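Local coordinates for protein myosin regulatory light chain (Physarum polycephalum, PDB 2BL0) that binds a calcium ion in one of its EF-hands and, as a regulatory light chain, forms part of the regulatory domain of myosin II, at residues C[93-98]-C[130-135]; C[121-126]-C[134-139]. All blocks are in the same frame, centred on the assembly; numbering follows the deposited sequence.

Interaction 1: C[93-98]-C[130-135]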
ATOM      1  N   THR C  93      13.037  -1.091  16.560  1.00 34.39           N
ATOM      2  CA  THR C  93      13.333  -0.027  17.523  1.00 34.37           C
ATOM      3  C   THR C  93      12.109   0.370  18.343  1.00 34.37           C
ATOM      4  O   THR C  93      12.237   0.750  19.511  1.00 34.16           O
ATOM      5  CB  THR C  93      13.923   1.217  16.795  1.00 34.55           C
ATOM      6  OG1 THR C  93      15.102   0.846  16.068  1.00 34.12           O
ATOM      7  CG2 THR C  93      14.458   2.250  17.784  1.00 35.11           C
ATOM      8  N   GLY C  94      10.931   0.257  17.732  1.00 34.14           N
ATOM      9  CA  GLY C  94       9.714   0.803  18.299  1.00 33.95           C
ATOM     10  C   GLY C  94       9.644   2.316  18.188  1.00 33.88           C
ATOM     11  O   GLY C  94       8.717   2.918  18.716  1.00 34.03           O
ATOM     12  N   TYR C  95      10.611   2.931  17.504  1.00 33.85           N
ATOM     13  CA  TYR C  95      10.650   4.385  17.342  1.00 33.93           C
ATOM     14  C   TYR C  95      10.785   4.768  15.865  1.00 33.51           C
ATOM     15  O   TYR C  95      11.465   4.088  15.094  1.00 33.49           O
ATOM     16  CB  TYR C  95      11.808   4.994  18.147  1.00 34.23           C
ATOM     17  CG  TYR C  95      11.572   5.064  19.646  1.00 35.49           C
ATOM     18  CD1 TYR C  95      11.672   3.926  20.440  1.00 36.61           C
ATOM     19  CD2 TYR C  95      11.249   6.271  20.268  1.00 36.72           C
ATOM     20  CE1 TYR C  95      11.459   3.983  21.814  1.00 37.55           C
ATOM     21  CE2 TYR C  95      11.032   6.340  21.641  1.00 37.62           C
ATOM     22  CZ  TYR C  95      11.141   5.194  22.410  1.00 38.05           C
ATOM     23  OH  TYR C  95      10.933   5.252  23.772  1.00 38.97           O
ATOM     24  N   ILE C  96      10.111   5.856  15.487  1.00 33.15           N
ATOM     25  CA  ILE C  96      10.176   6.420  14.142  1.00 32.63           C
ATOM     26  C   ILE C  96      10.489   7.913  14.294  1.00 32.62           C
ATOM     27  O   ILE C  96       9.856   8.597  15.090  1.00 32.29           O
ATOM     28  CB  ILE C  96       8.822   6.238  13.393  1.00 32.80           C
ATOM     29  CG1 ILE C  96       8.463   4.750  13.248  1.00 32.39           C
ATOM     30  CG2 ILE C  96       8.863   6.941  12.017  1.00 32.86           C
ATOM     31  CD1 ILE C  96       7.037   4.486  12.785  1.00 31.68           C
ATOM     32  N   PRO C  97      11.467   8.433  13.552  1.00 32.48           N
ATOM     33  CA  PRO C  97      11.754   9.878  13.579  1.00 32.54           C
ATOM     34  C   PRO C  97      10.550  10.709  13.111  1.00 32.71           C
ATOM     35  O   PRO C  97      10.015  10.410  11.972  1.00 32.83           O
ATOM     36  CB  PRO C  97      12.905  10.031  12.568  1.00 32.50           C
ATOM     37  CG  PRO C  97      13.520   8.686  12.493  1.00 32.18           C
ATOM     38  CD  PRO C  97      12.389   7.705  12.658  1.00 32.81           C
ATOM     39  N   LYS C  98      10.147  11.702  13.938  1.00 32.73           N
ATOM     40  CA  LYS C  98       8.880  12.429  13.728  1.00 33.03           C
ATOM     41  C   LYS C  98       8.851  13.193  12.382  1.00 33.23           C
ATOM     42  O   LYS C  98       7.778  13.421  11.832  1.00 33.69           O
ATOM     43  CB  LYS C  98       8.555  13.344  14.940  1.00 32.73           C
ATOM     44  CG  LYS C  98       8.351  14.838  14.670  1.00 32.68           C
ATOM     45  CD  LYS C  98       6.904  15.270  14.839  1.00 32.41           C
ATOM     46  CE  LYS C  98       6.686  16.697  14.364  1.00 32.25           C
ATOM     47  NZ  LYS C  98       7.356  17.699  15.237  1.00 31.74           N
ATOM     48  N   GLN C 130      10.794  12.281  18.450  1.00 36.85           N
ATOM     49  CA  GLN C 130      10.649  10.842  18.261  1.00 36.41           C
ATOM     50  C   GLN C 130       9.287  10.325  18.693  1.00 35.89           C
ATOM     51  O   GLN C 130       8.767  10.681  19.755  1.00 35.61           O
ATOM     52  CB  GLN C 130      11.741  10.086  19.007  1.00 36.51           C
ATOM     53  CG  GLN C 130      12.924   9.717  18.109  1.00 37.06           C
ATOM     54  CD  GLN C 130      14.029   8.998  18.855  1.00 37.90           C
ATOM     55  OE1 GLN C 130      15.192   9.074  18.464  1.00 38.30           O
ATOM     56  NE2 GLN C 130      13.674   8.297  19.927  1.00 38.86           N
ATOM     57  N   ILE C 131       8.737   9.450  17.861  1.00 35.38           N
ATOM     58  CA  ILE C 131       7.417   8.890  18.094  1.00 34.80           C
ATOM     59  C   ILE C 131       7.601   7.387  18.403  1.00 34.37           C
ATOM     60  O   ILE C 131       8.275   6.630  17.614  1.00 34.23           O
ATOM     61  CB  ILE C 131       6.468   9.203  16.861  1.00 34.89           C
ATOM     62  CG1 ILE C 131       6.654   8.231  15.706  1.00 35.72           C
ATOM     63  CG2 ILE C 131       6.647  10.633  16.361  1.00 34.28           C
ATOM     64  CD1 ILE C 131       5.562   7.175  15.690  1.00 36.93           C
ATOM     65  N   ARG C 132       7.034   6.956  19.568  1.00 34.35           N
ATOM     66  CA  ARG C 132       7.154   5.553  19.996  1.00 34.04           C
ATOM     67  C   ARG C 132       6.143   4.597  19.346  1.00 33.53           C
ATOM     68  O   ARG C 132       6.278   3.378  19.470  1.00 34.56           O
ATOM     69  CB  ARG C 132       7.040   5.432  21.519  1.00 34.03           C
ATOM     70  CG  ARG C 132       7.902   4.311  22.085  1.00 34.95           C
ATOM     71  CD  ARG C 132       7.140   3.078  22.551  1.00 35.99           C
ATOM     72  NE  ARG C 132       7.747   2.471  23.735  1.00 36.65           N
ATOM     73  CZ  ARG C 132       7.806   3.044  24.935  1.00 37.66           C
ATOM     74  NH1 ARG C 132       8.380   2.401  25.944  1.00 37.56           N
ATOM     75  NH2 ARG C 132       7.292   4.255  25.137  1.00 38.67           N
ATOM     76  N   TYR C 133       5.166   5.153  18.640  1.00 32.20           N
ATOM     77  CA  TYR C 133       3.946   4.463  18.181  1.00 30.49           C
ATOM     78  C   TYR C 133       3.267   3.358  19.016  1.00 30.14           C
ATOM     79  O   TYR C 133       2.079   3.105  18.811  1.00 29.77           O
ATOM     80  CB  TYR C 133       4.117   3.983  16.735  1.00 30.48           C
ATOM     81  CG  TYR C 133       5.122   2.876  16.510  1.00 27.96           C
ATOM     82  CD1 TYR C 133       4.760   1.540  16.654  1.00 25.31           C
ATOM     83  CD2 TYR C 133       6.421   3.170  16.088  1.00 28.23           C
ATOM     84  CE1 TYR C 133       5.652   0.525  16.413  1.00 24.96           C
ATOM     85  CE2 TYR C 133       7.329   2.160  15.849  1.00 26.82           C
ATOM     86  CZ  TYR C 133       6.940   0.836  16.010  1.00 26.70           C
ATOM     87  OH  TYR C 133       7.841  -0.178  15.767  1.00 26.82           O
ATOM     88  N   ASP C 134       3.968   2.695  19.939  1.00 29.36           N
ATOM     89  CA  ASP C 134       3.312   1.716  20.809  1.00 28.84           C
ATOM     90  C   ASP C 134       2.367   2.403  21.771  1.00 28.09           C
ATOM     91  O   ASP C 134       1.393   1.798  22.196  1.00 28.20           O
ATOM     92  CB  ASP C 134       4.328   0.863  21.575  1.00 29.04           C
ATOM     93  CG  ASP C 134       4.942  -0.212  20.708  1.00 30.15           C
ATOM     94  OD1 ASP C 134       4.158  -0.980  20.107  1.00 30.70           O
ATOM     95  OD2 ASP C 134       6.184  -0.346  20.553  1.00 29.79           O
ATOM     96  N   ASN C 135       2.630   3.668  22.089  1.00 27.47           N
ATOM     97  CA  ASN C 135       1.709   4.450  22.923  1.00 27.53           C
ATOM     98  C   ASN C 135       0.354   4.590  22.243  1.00 27.53           C
ATOM     99  O   ASN C 135      -0.676   4.553  22.913  1.00 27.81           O
ATOM    100  CB  ASN C 135       2.276   5.837  23.235  1.00 27.36           C
ATOM    101  CG  ASN C 135       3.465   5.775  24.174  1.00 27.10           C
ATOM    102  OD1 ASN C 135       4.233   4.818  24.145  1.00 27.36           O
ATOM    103  ND2 ASN C 135       3.606   6.783  25.032  1.00 27.51           N
TER
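Ile96 and Ile131 pair antiparallel through two backbone bonds: Ile96 N to Ile131 O at 2.9 Å and Ile131 N to Ile96 O at 3.1 Å. Both N-H...O arrangements are close to straight (162° for Ile96 N), so the two residues form a hydrogen-bonded pair, followed by Pro97 with Gln130 as a non-hydrogen-bonded one. This short two-stranded sheet is the characteristic link between the loops of paired EF-hands; the calcium ion is bound in another EF-hand, away from this contact.

The isoleucines carry most of the apolar packing, with Lys98 CB against Ile131 CG2. Ile96 CB meets Ile131 CG1 at 3.7 Å. Because Ile96 CG1 stands anti to the carbonyl carbon (chi1 -61°), CD1 runs on to Tyr133 CD2 at 3.6 Å, the two side chains crossing at about a right angle. Helix 98-107 adds Leu101 against both isoleucines, while the Tyr133 ring stacks with Phe85 and its hydroxyl bonds to Asp89.

A second aromatic cluster forms round Tyr95. Arg132 CG sits over one ring face, 3.7 Å from the centroid, as a CH-pi contact. Farther out, the Tyr95 OH rests above the centre of the guanidinium. Gln130 NE2 approaches Tyr95 CD2 obliquely at 3.2 Å, the amide and ring planes 68° apart. With an alanine here, the Arg132 CG methylene would probably lose the ring it lies on, and the Gln130 amide its neighbour.

Backbone bonding thus sets the strand register, apolar packing closes the isoleucine face, and the Tyr95 ring gives Arg132 CG and the Gln130 amide a surface to lie against.

Interaction 2: C[121-126]-C[134-139]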
ATOM      1  N   LEU C 121       0.475  12.979  17.852  1.00 23.74           N
ATOM      2  CA  LEU C 121       1.715  13.303  18.534  1.00 24.96           C
ATOM      3  C   LEU C 121       1.473  13.425  20.027  1.00 25.47           C
ATOM      4  O   LEU C 121       2.350  13.104  20.818  1.00 26.41           O
ATOM      5  CB  LEU C 121       2.266  14.628  18.038  1.00 24.84           C
ATOM      6  CG  LEU C 121       2.755  14.656  16.603  1.00 25.32           C
ATOM      7  CD1 LEU C 121       3.183  16.072  16.262  1.00 26.15           C
ATOM      8  CD2 LEU C 121       3.889  13.653  16.412  1.00 25.86           C
ATOM      9  N   GLY C 122       0.293  13.920  20.397  1.00 26.05           N
ATOM     10  CA  GLY C 122      -0.072  14.105  21.792  1.00 26.25           C
ATOM     11  C   GLY C 122      -0.097  12.780  22.524  1.00 26.60           C
ATOM     12  O   GLY C 122      -0.011  12.746  23.747  1.00 26.69           O
ATOM     13  N   ILE C 123      -0.226  11.694  21.763  1.00 26.81           N
ATOM     14  CA  ILE C 123      -0.140  10.345  22.300  1.00 27.30           C
ATOM     15  C   ILE C 123       1.292   9.795  22.312  1.00 28.03           C
ATOM     16  O   ILE C 123       1.719   9.239  23.317  1.00 28.21           O
ATOM     17  CB  ILE C 123      -1.050   9.386  21.496  1.00 27.27           C
ATOM     18  CG1 ILE C 123      -2.520   9.808  21.610  1.00 26.07           C
ATOM     19  CG2 ILE C 123      -0.884   7.941  21.985  1.00 26.70           C
ATOM     20  CD1 ILE C 123      -3.420   9.122  20.574  1.00 25.40           C
ATOM     21  N   THR C 124       2.036   9.923  21.210  1.00 28.90           N
ATOM     22  CA  THR C 124       3.234   9.082  21.055  1.00 29.90           C
ATOM     23  C   THR C 124       4.627   9.771  20.814  1.00 30.89           C
ATOM     24  O   THR C 124       5.671   9.069  20.616  1.00 31.50           O
ATOM     25  CB  THR C 124       2.982   8.040  19.955  1.00 30.55           C
ATOM     26  OG1 THR C 124       3.992   7.014  20.038  1.00 31.54           O
ATOM     27  CG2 THR C 124       3.167   8.696  18.587  1.00 27.50           C
ATOM     28  N   GLU C 125       4.643  11.117  20.846  1.00 31.89           N
ATOM     29  CA  GLU C 125       5.903  11.902  20.841  1.00 32.49           C
ATOM     30  C   GLU C 125       6.447  12.215  22.254  1.00 33.28           C
ATOM     31  O   GLU C 125       6.559  13.383  22.647  1.00 33.58           O
ATOM     32  CB  GLU C 125       5.730  13.212  20.048  1.00 32.56           C
ATOM     33  CG  GLU C 125       7.062  13.816  19.586  1.00 32.37           C
ATOM     34  CD  GLU C 125       6.913  15.045  18.658  1.00 31.89           C
ATOM     35  OE1 GLU C 125       5.772  15.442  18.356  1.00 32.11           O
ATOM     36  OE2 GLU C 125       7.949  15.625  18.224  1.00 31.52           O
ATOM     37  N   THR C 126       6.826  11.170  22.991  1.00 34.11           N
ATOM     38  CA  THR C 126       7.259  11.302  24.393  1.00 34.95           C
ATOM     39  C   THR C 126       8.527  12.158  24.551  1.00 35.68           C
ATOM     40  O   THR C 126       8.627  12.959  25.487  1.00 35.45           O
ATOM     41  CB  THR C 126       7.481   9.905  25.035  1.00 35.03           C
ATOM     42  OG1 THR C 126       8.600   9.248  24.421  1.00 35.18           O
ATOM     43  CG2 THR C 126       6.291   8.965  24.757  1.00 35.05           C
ATOM     44  N   ASP C 134       3.968   2.695  19.939  1.00 29.36           N
ATOM     45  CA  ASP C 134       3.312   1.716  20.809  1.00 28.84           C
ATOM     46  C   ASP C 134       2.367   2.403  21.771  1.00 28.09           C
ATOM     47  O   ASP C 134       1.393   1.798  22.196  1.00 28.20           O
ATOM     48  CB  ASP C 134       4.328   0.863  21.575  1.00 29.04           C
ATOM     49  CG  ASP C 134       4.942  -0.212  20.708  1.00 30.15           C
ATOM     50  OD1 ASP C 134       4.158  -0.980  20.107  1.00 30.70           O
ATOM     51  OD2 ASP C 134       6.184  -0.346  20.553  1.00 29.79           O
ATOM     52  N   ASN C 135       2.630   3.668  22.089  1.00 27.47           N
ATOM     53  CA  ASN C 135       1.709   4.450  22.923  1.00 27.53           C
ATOM     54  C   ASN C 135       0.354   4.590  22.243  1.00 27.53           C
ATOM     55  O   ASN C 135      -0.676   4.553  22.913  1.00 27.81           O
ATOM     56  CB  ASN C 135       2.276   5.837  23.235  1.00 27.36           C
ATOM     57  CG  ASN C 135       3.465   5.775  24.174  1.00 27.10           C
ATOM     58  OD1 ASN C 135       4.233   4.818  24.145  1.00 27.36           O
ATOM     59  ND2 ASN C 135       3.606   6.783  25.032  1.00 27.51           N
ATOM     60  N   PHE C 136       0.357   4.731  20.916  1.00 27.51           N
ATOM     61  CA  PHE C 136      -0.904   4.766  20.159  1.00 27.33           C
ATOM     62  C   PHE C 136      -1.572   3.393  20.060  1.00 27.28           C
ATOM     63  O   PHE C 136      -2.772   3.256  20.323  1.00 27.20           O
ATOM     64  CB  PHE C 136      -0.703   5.327  18.747  1.00 27.40           C
ATOM     65  CG  PHE C 136      -1.923   5.167  17.869  1.00 26.95           C
ATOM     66  CD1 PHE C 136      -1.885   4.385  16.725  1.00 27.56           C
ATOM     67  CD2 PHE C 136      -3.122   5.772  18.220  1.00 27.98           C
ATOM     68  CE1 PHE C 136      -3.011   4.241  15.926  1.00 27.86           C
ATOM     69  CE2 PHE C 136      -4.254   5.619  17.434  1.00 27.42           C
ATOM     70  CZ  PHE C 136      -4.200   4.851  16.288  1.00 28.50           C
ATOM     71  N   ILE C 137      -0.805   2.386  19.651  1.00 27.36           N
ATOM     72  CA  ILE C 137      -1.349   1.046  19.432  1.00 27.91           C
ATOM     73  C   ILE C 137      -1.983   0.498  20.690  1.00 29.21           C
ATOM     74  O   ILE C 137      -3.102  -0.012  20.661  1.00 29.19           O
ATOM     75  CB  ILE C 137      -0.257   0.065  19.008  1.00 27.86           C
ATOM     76  CG1 ILE C 137       0.308   0.416  17.626  1.00 27.13           C
ATOM     77  CG2 ILE C 137      -0.803  -1.362  18.978  1.00 27.58           C
ATOM     78  CD1 ILE C 137       1.454  -0.467  17.229  1.00 28.35           C
ATOM     79  N   ASN C 138      -1.238   0.575  21.789  1.00 30.27           N
ATOM     80  CA  ASN C 138      -1.678   0.013  23.063  1.00 31.60           C
ATOM     81  C   ASN C 138      -2.919   0.687  23.613  1.00 32.95           C
ATOM     82  O   ASN C 138      -3.588   0.120  24.466  1.00 33.10           O
ATOM     83  CB  ASN C 138      -0.559   0.067  24.108  1.00 31.51           C
ATOM     84  CG  ASN C 138       0.597  -0.852  23.773  1.00 30.87           C
ATOM     85  OD1 ASN C 138       1.692  -0.704  24.315  1.00 30.05           O
ATOM     86  ND2 ASN C 138       0.360  -1.813  22.885  1.00 28.48           N
ATOM     87  N   THR C 139      -3.240   1.885  23.118  1.00 34.52           N
ATOM     88  CA  THR C 139      -4.495   2.538  23.505  1.00 35.74           C
ATOM     89  C   THR C 139      -5.717   1.898  22.847  1.00 36.55           C
ATOM     90  O   THR C 139      -6.849   2.181  23.233  1.00 36.62           O
ATOM     91  CB  THR C 139      -4.479   4.054  23.223  1.00 35.87           C
ATOM     92  OG1 THR C 139      -3.150   4.562  23.320  1.00 35.86           O
ATOM     93  CG2 THR C 139      -5.207   4.794  24.343  1.00 37.01           C
TER
HETATM   94  O   HOH W   1       1.703   9.530  25.939  1.00 36.61           O
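Ile123 lays its CG2 methyl over the start of helix 134-137, 3.5 Å from Asn135 O and 3.6 Å from Phe136 N, so its closest neighbours are backbone atoms. Its other branch, with CG1 anti to the carbonyl carbon (chi1 -62°), carries CD1 to the edge of the Phe136 ring, near the ring plane and 4.1 Å from CD2. Phe136 itself turns on to Leu81 and Phe85 of helix 78-87, and another protein chain packs an aromatic side chain on Ile123 and an apolar one on Phe136.

Helix 114-124 and helix 134-137 flank the loop of the last EF-hand in the chain, and this contact joins the end of the first to the beginning of the second.

The polar contacts gather round Asn135. Asn135 CB presses on Ile123 O at 3.4 Å. That carbonyl accepts a bond from a water molecule 2.6 Å away, and the same water takes a weak one from Asn135 ND2. Thr124 OG1 lies 3.8 Å from Asn135 CB, while the Thr126 CG2 methyl touches Asn135 ND2 at 3.5 Å.

How the interactions relate
Both contacts belong to the C-terminal EF-hand pair, share Asp134 and Asn135 and use helix 134-137, but interaction 1 brings it and strand 130-131 against segment 93-98, and interaction 2 sets it against the end of helix 114-124. Interaction 1 ties the two EF-hand loops to each other and buries 539 Å² in all; interaction 2, within one EF-hand, buries 252 Å². Each is partly buried. The strand pairing rests on direct backbone bonds with a buried isoleucine face and a partly exposed Tyr95 beside them, whereas the helix contact relies on van der Waals packing and one water, with a second protein chain nearby. Arg132 N and Thr124 O, 2.7 Å apart in a probable hydrogen bond, connect the two directly.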